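Local structure of chitin oligosaccharide binding protein NagB2 (Paenibacillus sp. FPU-7, 7EHU) at residues A[35-40]-A[314-319]; A[94-99]-A[131-136]; A[109-114]-A[138-143]. The protein binds the short chitin oligosaccharides N,N'-diacetylchitobiose and N,N',N''-triacetylchitotriose as an extracellular solute-binding protein, probably to deliver them to an ABC importer. All blocks are in the same frame, centred on the assembly; numbering follows the deposited sequence.

Contact 1 (A[35-40]-A[314-319]). With NAG (2-acetamido-2-deoxy-beta-D-glucopyranose), chain B; NAG (2-acetamido-2-deoxy-beta-D-glucopyranose), chain C; NAG (2-acetamido-2-deoxy-beta-D-glucopyranose), chain D.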
# COMPACT_ATOMS: atom_id res chain seq x y z
N ARG A 35 -10.79 10.29 10.86
CA ARG A 35 -10.61 10.21 9.42
C ARG A 35 -10.14 8.82 9.02
O ARG A 35 -9.09 8.36 9.48
CB ARG A 35 -9.58 11.26 8.99
CG ARG A 35 -9.10 11.17 7.55
CD ARG A 35 -10.13 11.60 6.50
NE ARG A 35 -10.73 12.86 6.88
CZ ARG A 35 -10.11 14.04 6.90
NH1 ARG A 35 -8.85 14.13 6.52
NH2 ARG A 35 -10.74 15.13 7.34
N HIS A 36 -10.90 8.16 8.15
CA HIS A 36 -10.55 6.83 7.69
C HIS A 36 -10.76 6.77 6.18
O HIS A 36 -11.38 7.67 5.58
CB HIS A 36 -11.39 5.76 8.39
CG HIS A 36 -12.82 5.80 8.00
ND1 HIS A 36 -13.32 5.09 6.92
CD2 HIS A 36 -13.87 6.48 8.52
CE1 HIS A 36 -14.61 5.33 6.81
NE2 HIS A 36 -14.97 6.16 7.76
N ILE A 37 -10.24 5.72 5.56
CA ILE A 37 -10.26 5.56 4.11
C ILE A 37 -11.16 4.40 3.67
O ILE A 37 -11.13 4.00 2.50
CB ILE A 37 -8.83 5.42 3.55
CG1 ILE A 37 -8.10 4.21 4.16
CG2 ILE A 37 -8.05 6.70 3.76
CD1 ILE A 37 -6.82 3.88 3.43
N ASN A 38 -11.99 3.87 4.57
CA ASN A 38 -12.77 2.66 4.28
C ASN A 38 -14.13 2.98 3.68
O ASN A 38 -15.18 2.68 4.26
CB ASN A 38 -12.88 1.83 5.55
CG ASN A 38 -11.54 1.44 6.05
OD1 ASN A 38 -10.75 0.87 5.29
ND2 ASN A 38 -11.23 1.79 7.29
N VAL A 39 -14.09 3.57 2.48
CA VAL A 39 -15.28 4.11 1.81
C VAL A 39 -15.86 3.19 0.74
O VAL A 39 -17.05 3.29 0.42
CB VAL A 39 -15.03 5.52 1.23
CG1 VAL A 39 -14.65 6.49 2.32
CG2 VAL A 39 -13.99 5.51 0.12
N ARG A 40 -15.04 2.33 0.13
CA ARG A 40 -15.53 1.53 -0.98
C ARG A 40 -16.33 0.33 -0.47
O ARG A 40 -16.17 -0.10 0.68
CB ARG A 40 -14.36 1.02 -1.84
CG ARG A 40 -13.54 2.12 -2.51
CD ARG A 40 -12.44 1.52 -3.41
NE ARG A 40 -11.58 2.51 -4.06
CZ ARG A 40 -10.29 2.74 -3.80
NH1 ARG A 40 -9.62 2.07 -2.87
NH2 ARG A 40 -9.65 3.66 -4.49
N TRP A 314 5.26 -2.26 7.09
CA TRP A 314 4.14 -1.84 7.93
C TRP A 314 4.08 -0.32 7.79
O TRP A 314 4.83 0.40 8.43
CB TRP A 314 4.30 -2.30 9.36
CG TRP A 314 4.08 -3.79 9.50
CD1 TRP A 314 2.90 -4.42 9.81
CD2 TRP A 314 5.05 -4.82 9.32
NE1 TRP A 314 3.08 -5.76 9.82
CE2 TRP A 314 4.39 -6.05 9.54
CE3 TRP A 314 6.41 -4.84 9.00
CZ2 TRP A 314 5.03 -7.28 9.45
CZ3 TRP A 314 7.05 -6.08 8.92
CH2 TRP A 314 6.36 -7.27 9.14
N SER A 315 3.22 0.14 6.90
CA SER A 315 3.27 1.51 6.42
C SER A 315 2.04 2.34 6.71
O SER A 315 2.11 3.56 6.55
CB SER A 315 3.41 1.49 4.89
OG SER A 315 2.30 0.78 4.34
N ASN A 316 0.89 1.75 7.02
CA ASN A 316 -0.36 2.49 7.05
C ASN A 316 -1.16 2.15 8.29
O ASN A 316 -1.31 0.97 8.64
CB ASN A 316 -1.17 2.20 5.78
CG ASN A 316 -2.42 3.07 5.66
OD1 ASN A 316 -3.54 2.57 5.54
ND2 ASN A 316 -2.23 4.40 5.70
N GLY A 317 -1.64 3.18 8.96
CA GLY A 317 -2.45 2.99 10.15
C GLY A 317 -2.95 4.32 10.65
O GLY A 317 -3.14 5.22 9.84
N TYR A 318 -3.16 4.47 11.95
CA TYR A 318 -3.69 5.71 12.51
C TYR A 318 -2.57 6.51 13.18
O TYR A 318 -1.72 5.97 13.90
CB TYR A 318 -4.83 5.42 13.50
CG TYR A 318 -6.05 4.95 12.76
CD1 TYR A 318 -6.76 5.83 11.95
CD2 TYR A 318 -6.48 3.62 12.80
CE1 TYR A 318 -7.86 5.40 11.22
CE2 TYR A 318 -7.57 3.19 12.09
CZ TYR A 318 -8.25 4.07 11.30
OH TYR A 318 -9.32 3.68 10.53
N GLY A 319 -2.62 7.82 12.92
CA GLY A 319 -1.91 8.81 13.71
C GLY A 319 -2.91 9.73 14.40
O GLY A 319 -4.13 9.68 14.14
C1 NAG B . -5.30 0.11 2.35
C2 NAG B . -3.87 -0.06 2.84
C3 NAG B . -2.96 1.02 2.26
C4 NAG B . -3.14 1.15 0.75
C5 NAG B . -4.63 1.31 0.45
C6 NAG B . -4.96 1.39 -1.02
C7 NAG B . -3.73 -1.05 5.11
C8 NAG B . -3.74 -0.74 6.58
N2 NAG B . -3.83 0.01 4.30
O3 NAG B . -1.63 0.68 2.59
O4 NAG B . -2.48 2.33 0.30
O5 NAG B . -5.33 0.17 0.96
O6 NAG B . -6.35 1.63 -1.21
O7 NAG B . -3.61 -2.20 4.69
C1 NAG C . -9.50 -3.00 3.03
C2 NAG C . -9.25 -2.43 1.63
C3 NAG C . -7.83 -1.89 1.50
C4 NAG C . -7.40 -1.08 2.72
C5 NAG C . -7.81 -1.76 4.01
C6 NAG C . -7.54 -0.93 5.24
C7 NAG C . -10.44 -3.48 -0.27
C8 NAG C . -10.47 -4.67 -1.20
N2 NAG C . -9.46 -3.47 0.63
O1 NAG C . -10.83 -3.37 3.18
O3 NAG C . -7.74 -1.14 0.30
O4 NAG C . -5.98 -1.06 2.77
O5 NAG C . -9.21 -2.05 3.99
O6 NAG C . -8.02 0.40 5.09
O7 NAG C . -11.26 -2.56 -0.37
C1 NAG D . -1.34 2.17 -0.50
C2 NAG D . -0.93 3.53 -0.99
C3 NAG D . 0.41 3.47 -1.71
C4 NAG D . 1.46 2.81 -0.81
C5 NAG D . 0.96 1.45 -0.32
C6 NAG D . 1.90 0.78 0.66
C7 NAG D . -2.64 5.22 -1.50
C8 NAG D . -3.63 5.72 -2.52
N2 NAG D . -1.94 4.13 -1.85
O3 NAG D . 0.80 4.79 -2.05
O4 NAG D . 2.68 2.59 -1.50
O5 NAG D . -0.31 1.62 0.33
O6 NAG D . 2.10 1.58 1.82
O7 NAG D . -2.47 5.78 -0.42
O HOH W 1 -8.60 4.29 7.71
O HOH W 2 -9.64 1.04 9.95
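The sugar-binding cleft of this solute-binding-protein fold is lined here by the end of strand 30-36 with the loop after it and by strand 309-320, which meet through Y318 against R35 and H36 and through I37 against N316. Both strands pair with strand 93-97. Y318 does most of the touching: its ring edge points at R35, with CE1 3.6 Å from R35 O, and its hydroxyl comes up to H36 CB. One water bonded to this hydroxyl takes the N-H of I37; a second sits 2.7 Å from Y318 OH and is weakly bonded by N38 ND2. R35's guanidinium leads elsewhere, into salt bridges with D69 and E84.

N38 is the centre of an inverse gamma turn, and its backbone N donates to H36 ND1 (3.0 Å) in the plane of the imidazole, which ties the middle of the turn back to that ring. With CG anti to the carbonyl carbon (chi1 -60°), the amide faces the glycan, and N38 OD1 accepts from O6 of the chain C NAG at 2.8 Å. With an alanine here, that O6 would probably lose this acceptor and the second water its amide partner. From strand 309-320, N316 OD1 takes the acetamido N2-H of the chain B NAG at 2.9 Å and 166°, while N316 ND2 is held by N95. S315 OG lies 2.7 Å from O6 of the chain D NAG.

Contact 2 (A[94-99]-A[131-136]). With NAG (2-acetamido-2-deoxy-beta-D-glucopyranose), chain D; NAG (2-acetamido-2-deoxy-beta-D-glucopyranose), chain B.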
# COMPACT_ATOMS: atom_id res chain seq x y z
N PHE A 94 -6.50 9.96 12.39
CA PHE A 94 -6.51 9.94 10.93
C PHE A 94 -5.64 8.83 10.37
O PHE A 94 -4.56 8.55 10.88
CB PHE A 94 -6.02 11.29 10.33
CG PHE A 94 -4.85 11.87 11.07
CD1 PHE A 94 -3.55 11.52 10.76
CD2 PHE A 94 -5.05 12.74 12.14
CE1 PHE A 94 -2.49 11.99 11.51
CE2 PHE A 94 -4.00 13.23 12.87
CZ PHE A 94 -2.72 12.88 12.55
N ASN A 95 -6.09 8.25 9.26
CA ASN A 95 -5.26 7.33 8.51
C ASN A 95 -4.02 8.08 8.01
O ASN A 95 -4.12 9.16 7.42
CB ASN A 95 -6.05 6.75 7.34
CG ASN A 95 -5.25 5.74 6.56
OD1 ASN A 95 -4.55 6.08 5.61
ND2 ASN A 95 -5.36 4.49 6.93
N LEU A 96 -2.85 7.50 8.27
CA LEU A 96 -1.55 8.12 8.09
C LEU A 96 -0.58 7.12 7.50
O LEU A 96 -0.60 5.93 7.86
CB LEU A 96 -1.02 8.54 9.47
CG LEU A 96 0.39 9.11 9.54
CD1 LEU A 96 0.50 10.45 8.84
CD2 LEU A 96 0.83 9.26 11.01
N PHE A 97 0.32 7.58 6.63
CA PHE A 97 1.40 6.76 6.11
C PHE A 97 2.71 7.06 6.83
O PHE A 97 3.05 8.22 7.08
CB PHE A 97 1.59 6.96 4.60
CG PHE A 97 0.57 6.18 3.82
CD1 PHE A 97 -0.71 6.68 3.61
CD2 PHE A 97 0.85 4.89 3.35
CE1 PHE A 97 -1.67 5.94 2.96
CE2 PHE A 97 -0.10 4.14 2.70
CZ PHE A 97 -1.37 4.65 2.50
N GLY A 98 3.49 6.00 7.06
CA GLY A 98 4.83 6.12 7.59
C GLY A 98 5.77 6.72 6.56
O GLY A 98 5.43 6.97 5.40
N GLY A 99 7.00 6.93 7.00
CA GLY A 99 8.01 7.50 6.14
C GLY A 99 7.81 8.98 5.94
O GLY A 99 7.48 9.69 6.90
N ARG A 131 9.23 1.17 12.65
CA ARG A 131 10.27 2.04 12.13
C ARG A 131 9.70 3.16 11.24
O ARG A 131 10.16 4.30 11.32
CB ARG A 131 11.27 1.20 11.33
CG ARG A 131 12.43 2.03 10.93
CD ARG A 131 13.52 1.40 10.19
NE ARG A 131 14.57 2.37 9.94
CZ ARG A 131 14.45 3.43 9.15
NH1 ARG A 131 13.26 3.95 8.94
NH2 ARG A 131 15.51 4.17 8.87
N GLU A 132 8.73 2.86 10.35
CA GLU A 132 8.26 3.89 9.43
C GLU A 132 7.60 5.05 10.17
O GLU A 132 7.56 6.17 9.67
CB GLU A 132 7.30 3.32 8.38
CG GLU A 132 7.89 2.33 7.39
CD GLU A 132 7.15 2.27 6.08
OE1 GLU A 132 6.22 3.07 5.87
OE2 GLU A 132 7.46 1.40 5.23
N PHE A 133 7.06 4.78 11.34
CA PHE A 133 6.34 5.79 12.11
C PHE A 133 7.21 6.42 13.19
O PHE A 133 6.70 7.21 13.99
CB PHE A 133 5.09 5.16 12.71
CG PHE A 133 4.05 4.84 11.70
CD1 PHE A 133 3.17 5.82 11.28
CD2 PHE A 133 3.96 3.60 11.13
CE1 PHE A 133 2.19 5.55 10.34
CE2 PHE A 133 2.97 3.32 10.17
CZ PHE A 133 2.09 4.30 9.80
N THR A 134 8.50 6.12 13.21
CA THR A 134 9.41 6.59 14.25
C THR A 134 10.30 7.69 13.70
O THR A 134 10.87 7.55 12.61
CB THR A 134 10.22 5.43 14.80
OG1 THR A 134 9.29 4.43 15.25
CG2 THR A 134 11.13 5.86 15.94
N VAL A 135 10.40 8.80 14.43
CA VAL A 135 11.22 9.94 14.04
C VAL A 135 11.99 10.35 15.29
O VAL A 135 11.38 10.67 16.32
CB VAL A 135 10.36 11.11 13.50
CG1 VAL A 135 11.22 12.28 13.00
CG2 VAL A 135 9.43 10.65 12.37
N ASP A 136 13.31 10.26 15.24
CA ASP A 136 14.17 10.60 16.38
C ASP A 136 13.72 9.88 17.65
O ASP A 136 13.69 10.45 18.75
CB ASP A 136 14.26 12.11 16.59
CG ASP A 136 14.88 12.83 15.41
OD1 ASP A 136 15.83 12.27 14.81
OD2 ASP A 136 14.44 13.95 15.08
C1 NAG D . -1.34 2.17 -0.50
C2 NAG D . -0.93 3.53 -0.99
C3 NAG D . 0.41 3.47 -1.71
C4 NAG D . 1.46 2.81 -0.81
C5 NAG D . 0.96 1.45 -0.32
C6 NAG D . 1.90 0.78 0.66
C7 NAG D . -2.64 5.22 -1.50
C8 NAG D . -3.63 5.72 -2.52
N2 NAG D . -1.94 4.13 -1.85
O3 NAG D . 0.80 4.79 -2.05
O4 NAG D . 2.68 2.59 -1.50
O5 NAG D . -0.31 1.62 0.33
O6 NAG D . 2.10 1.58 1.82
O7 NAG D . -2.47 5.78 -0.42
C1 NAG B . -5.30 0.11 2.35
C2 NAG B . -3.87 -0.06 2.84
C3 NAG B . -2.96 1.02 2.26
C4 NAG B . -3.14 1.15 0.75
C5 NAG B . -4.63 1.31 0.45
C6 NAG B . -4.96 1.39 -1.02
C7 NAG B . -3.73 -1.05 5.11
C8 NAG B . -3.74 -0.74 6.58
N2 NAG B . -3.83 0.01 4.30
O3 NAG B . -1.63 0.68 2.59
O4 NAG B . -2.48 2.33 0.30
O5 NAG B . -5.33 0.17 0.96
O6 NAG B . -6.35 1.63 -1.21
O7 NAG B . -3.61 -2.20 4.69
O HOH W 3 4.83 4.55 4.03
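L96 meets F133 twice. A trans chi1 (175°) carries the leucine past the ring in the opposite sense and brings CD2 to 4.0 Å from F133 CE1, while L96 O lies in the ring plane at the edge, 3.7 Å from F133 CZ. F97 turns its side chain the other way, into the sugar pocket, where F97 CZ comes within 3.3 Å of O7 of the chain D NAG, and R77 makes a cation-pi contact with the ring. At G98 the chain passes over the face of F133 in a CH-pi contact: G98 CA stands 3.9 Å from the ring centroid and 13° off its normal. The backbones come so close here that a CB on G98 would probably collide with E132 CB. One water donates to both G98 O and E132 OE1. G99 N then gives a nearly straight bond to E132 O (2.8 Å, 176°) and takes the N-cap position of helix 100-107. Strand 93-97, lying between strands 30-36 and 309-320, thus runs out into that helix beside the 3-10 turn 131-133; F133 also packs on T102 of the helix and P143 of strand 138-154, and E132 on S315 of strand 309-320.

Contact 3 (A[109-114]-A[138-143])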
# COMPACT_ATOMS: atom_id res chain seq x y z
N GLY A 109 5.26 19.41 13.99
CA GLY A 109 4.69 19.42 15.32
C GLY A 109 3.24 19.02 15.42
O GLY A 109 2.61 19.31 16.44
N HIS A 110 2.69 18.33 14.41
CA HIS A 110 1.26 18.06 14.37
C HIS A 110 0.88 16.66 14.79
O HIS A 110 -0.32 16.36 14.84
CB HIS A 110 0.71 18.32 12.98
CG HIS A 110 0.89 19.73 12.55
ND1 HIS A 110 0.68 20.79 13.41
CD2 HIS A 110 1.28 20.26 11.38
CE1 HIS A 110 0.94 21.91 12.78
NE2 HIS A 110 1.31 21.62 11.54
N LEU A 111 1.84 15.79 15.10
CA LEU A 111 1.59 14.40 15.48
C LEU A 111 1.87 14.16 16.95
O LEU A 111 2.92 14.56 17.46
CB LEU A 111 2.43 13.44 14.64
CG LEU A 111 2.20 13.46 13.14
CD1 LEU A 111 3.01 12.36 12.45
CD2 LEU A 111 0.71 13.30 12.79
N LEU A 112 0.94 13.49 17.62
CA LEU A 112 1.11 13.14 19.03
C LEU A 112 2.19 12.09 19.19
O LEU A 112 2.07 11.02 18.59
CB LEU A 112 -0.23 12.61 19.57
CG LEU A 112 -0.33 12.40 21.08
CD1 LEU A 112 -0.40 13.73 21.80
CD2 LEU A 112 -1.55 11.55 21.41
N PRO A 113 3.24 12.31 19.99
CA PRO A 113 4.18 11.22 20.28
C PRO A 113 3.50 10.19 21.18
O PRO A 113 2.79 10.54 22.13
CB PRO A 113 5.36 11.92 20.96
CG PRO A 113 4.79 13.14 21.54
CD PRO A 113 3.63 13.56 20.66
N LEU A 114 3.73 8.92 20.88
CA LEU A 114 2.96 7.83 21.48
C LEU A 114 3.73 6.96 22.46
O LEU A 114 3.13 6.05 23.05
CB LEU A 114 2.38 6.93 20.39
CG LEU A 114 1.49 7.64 19.37
CD1 LEU A 114 1.00 6.68 18.32
CD2 LEU A 114 0.31 8.31 20.06
N LYS A 138 10.78 8.73 18.61
CA LYS A 138 9.45 8.90 19.22
C LYS A 138 8.54 8.32 18.12
O LYS A 138 8.81 8.44 16.90
CB LYS A 138 9.23 10.36 19.17
CG LYS A 138 10.25 11.18 20.08
CD LYS A 138 9.95 12.70 20.13
CE LYS A 138 10.55 12.55 18.62
NZ LYS A 138 10.71 13.49 17.54
N ILE A 139 7.48 7.68 18.55
CA ILE A 139 6.56 6.96 17.70
C ILE A 139 5.37 7.87 17.43
O ILE A 139 4.76 8.38 18.38
CB ILE A 139 6.13 5.65 18.39
CG1 ILE A 139 7.33 4.71 18.57
CG2 ILE A 139 5.02 4.97 17.61
CD1 ILE A 139 7.22 3.78 19.76
N TYR A 140 5.02 8.05 16.16
CA TYR A 140 4.00 9.02 15.77
C TYR A 140 2.81 8.41 15.04
O TYR A 140 1.95 9.14 14.55
CB TYR A 140 4.64 10.12 14.92
CG TYR A 140 5.55 11.03 15.70
CD1 TYR A 140 5.04 11.98 16.58
CD2 TYR A 140 6.93 10.94 15.55
CE1 TYR A 140 5.88 12.83 17.29
CE2 TYR A 140 7.78 11.78 16.24
CZ TYR A 140 7.24 12.74 17.10
OH TYR A 140 8.11 13.55 17.79
N GLY A 141 2.72 7.10 14.98
CA GLY A 141 1.55 6.43 14.43
C GLY A 141 1.70 4.94 14.63
O GLY A 141 2.77 4.46 14.99
N LEU A 142 0.61 4.22 14.36
CA LEU A 142 0.55 2.79 14.66
C LEU A 142 -0.00 2.06 13.44
O LEU A 142 -1.16 2.27 13.06
CB LEU A 142 -0.31 2.49 15.89
CG LEU A 142 0.21 3.17 17.15
CD1 LEU A 142 -0.79 3.01 18.28
CD2 LEU A 142 1.57 2.65 17.60
N PRO A 143 0.78 1.19 12.81
CA PRO A 143 0.29 0.53 11.60
C PRO A 143 -0.89 -0.36 11.96
O PRO A 143 -0.89 -1.04 12.99
CB PRO A 143 1.49 -0.29 11.14
CG PRO A 143 2.32 -0.49 12.36
CD PRO A 143 2.12 0.74 13.19
O HOH W 4 0.30 10.14 16.53
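Y140 is the main bump of this contact, its ring lying against L111 and P113 of the loop 109-114. Both residues meet the tyrosine at a slant: L111 CB is 3.6 Å from Y140 CD1, and P113 CB touches the next ring atom, Y140 CE1, at 3.8 Å. Between them L111 O comes to the ring edge, 3.4 Å from Y140 CE1. L111 CD1 packs on Y140 CB. CG of Y140 lies anti to its carbonyl carbon (chi1 -70°), which turns the ring against the loop.

L114 is a second bump, this one from the loop. Its side chain reaches tip to tip toward L142, with L114 CD1 3.8 Å from L142 CG, and the same methyl lies over G141 N, a buried amide with no partner in the model. Behind it the backbones join: L114 N donates to I139 O at 2.8 Å, with the N-H bent (142°), and that oxygen also receives a CA-H...O contact from P113. A water bridges L112 O and Y140 O, joining the two segments. L112 turns its side chain away and packs on F320 and I117. The loop begins with the Schellman motif at G109 that closes helix 100-107 and leads to helix 115-121, a helix-to-helix connection laid across strand 138-154 in the alpha/beta architecture of solute-binding proteins.

Along the chain the segments of contacts 2 and 3 alternate, and both contacts fall between the two segments of contact 1, so strand 309-320 returns late in the sequence to meet them. The centres of contacts 2 and 3 lie about 7 Å apart; that of contact 1 is about 12 Å from contact 2 and about 15 Å from contact 3. One mixed sheet runs through all three: strand 309-320 pairs with 93-97 on one side, through G317 O to L96 N, and with 138-154 on the other, through Y318 O to L142 N. Contacts 1 and 2 both reach the chain B and chain D sugars, whereas contact 3 lies further from them and joins the loop 109-114 to the same sheet.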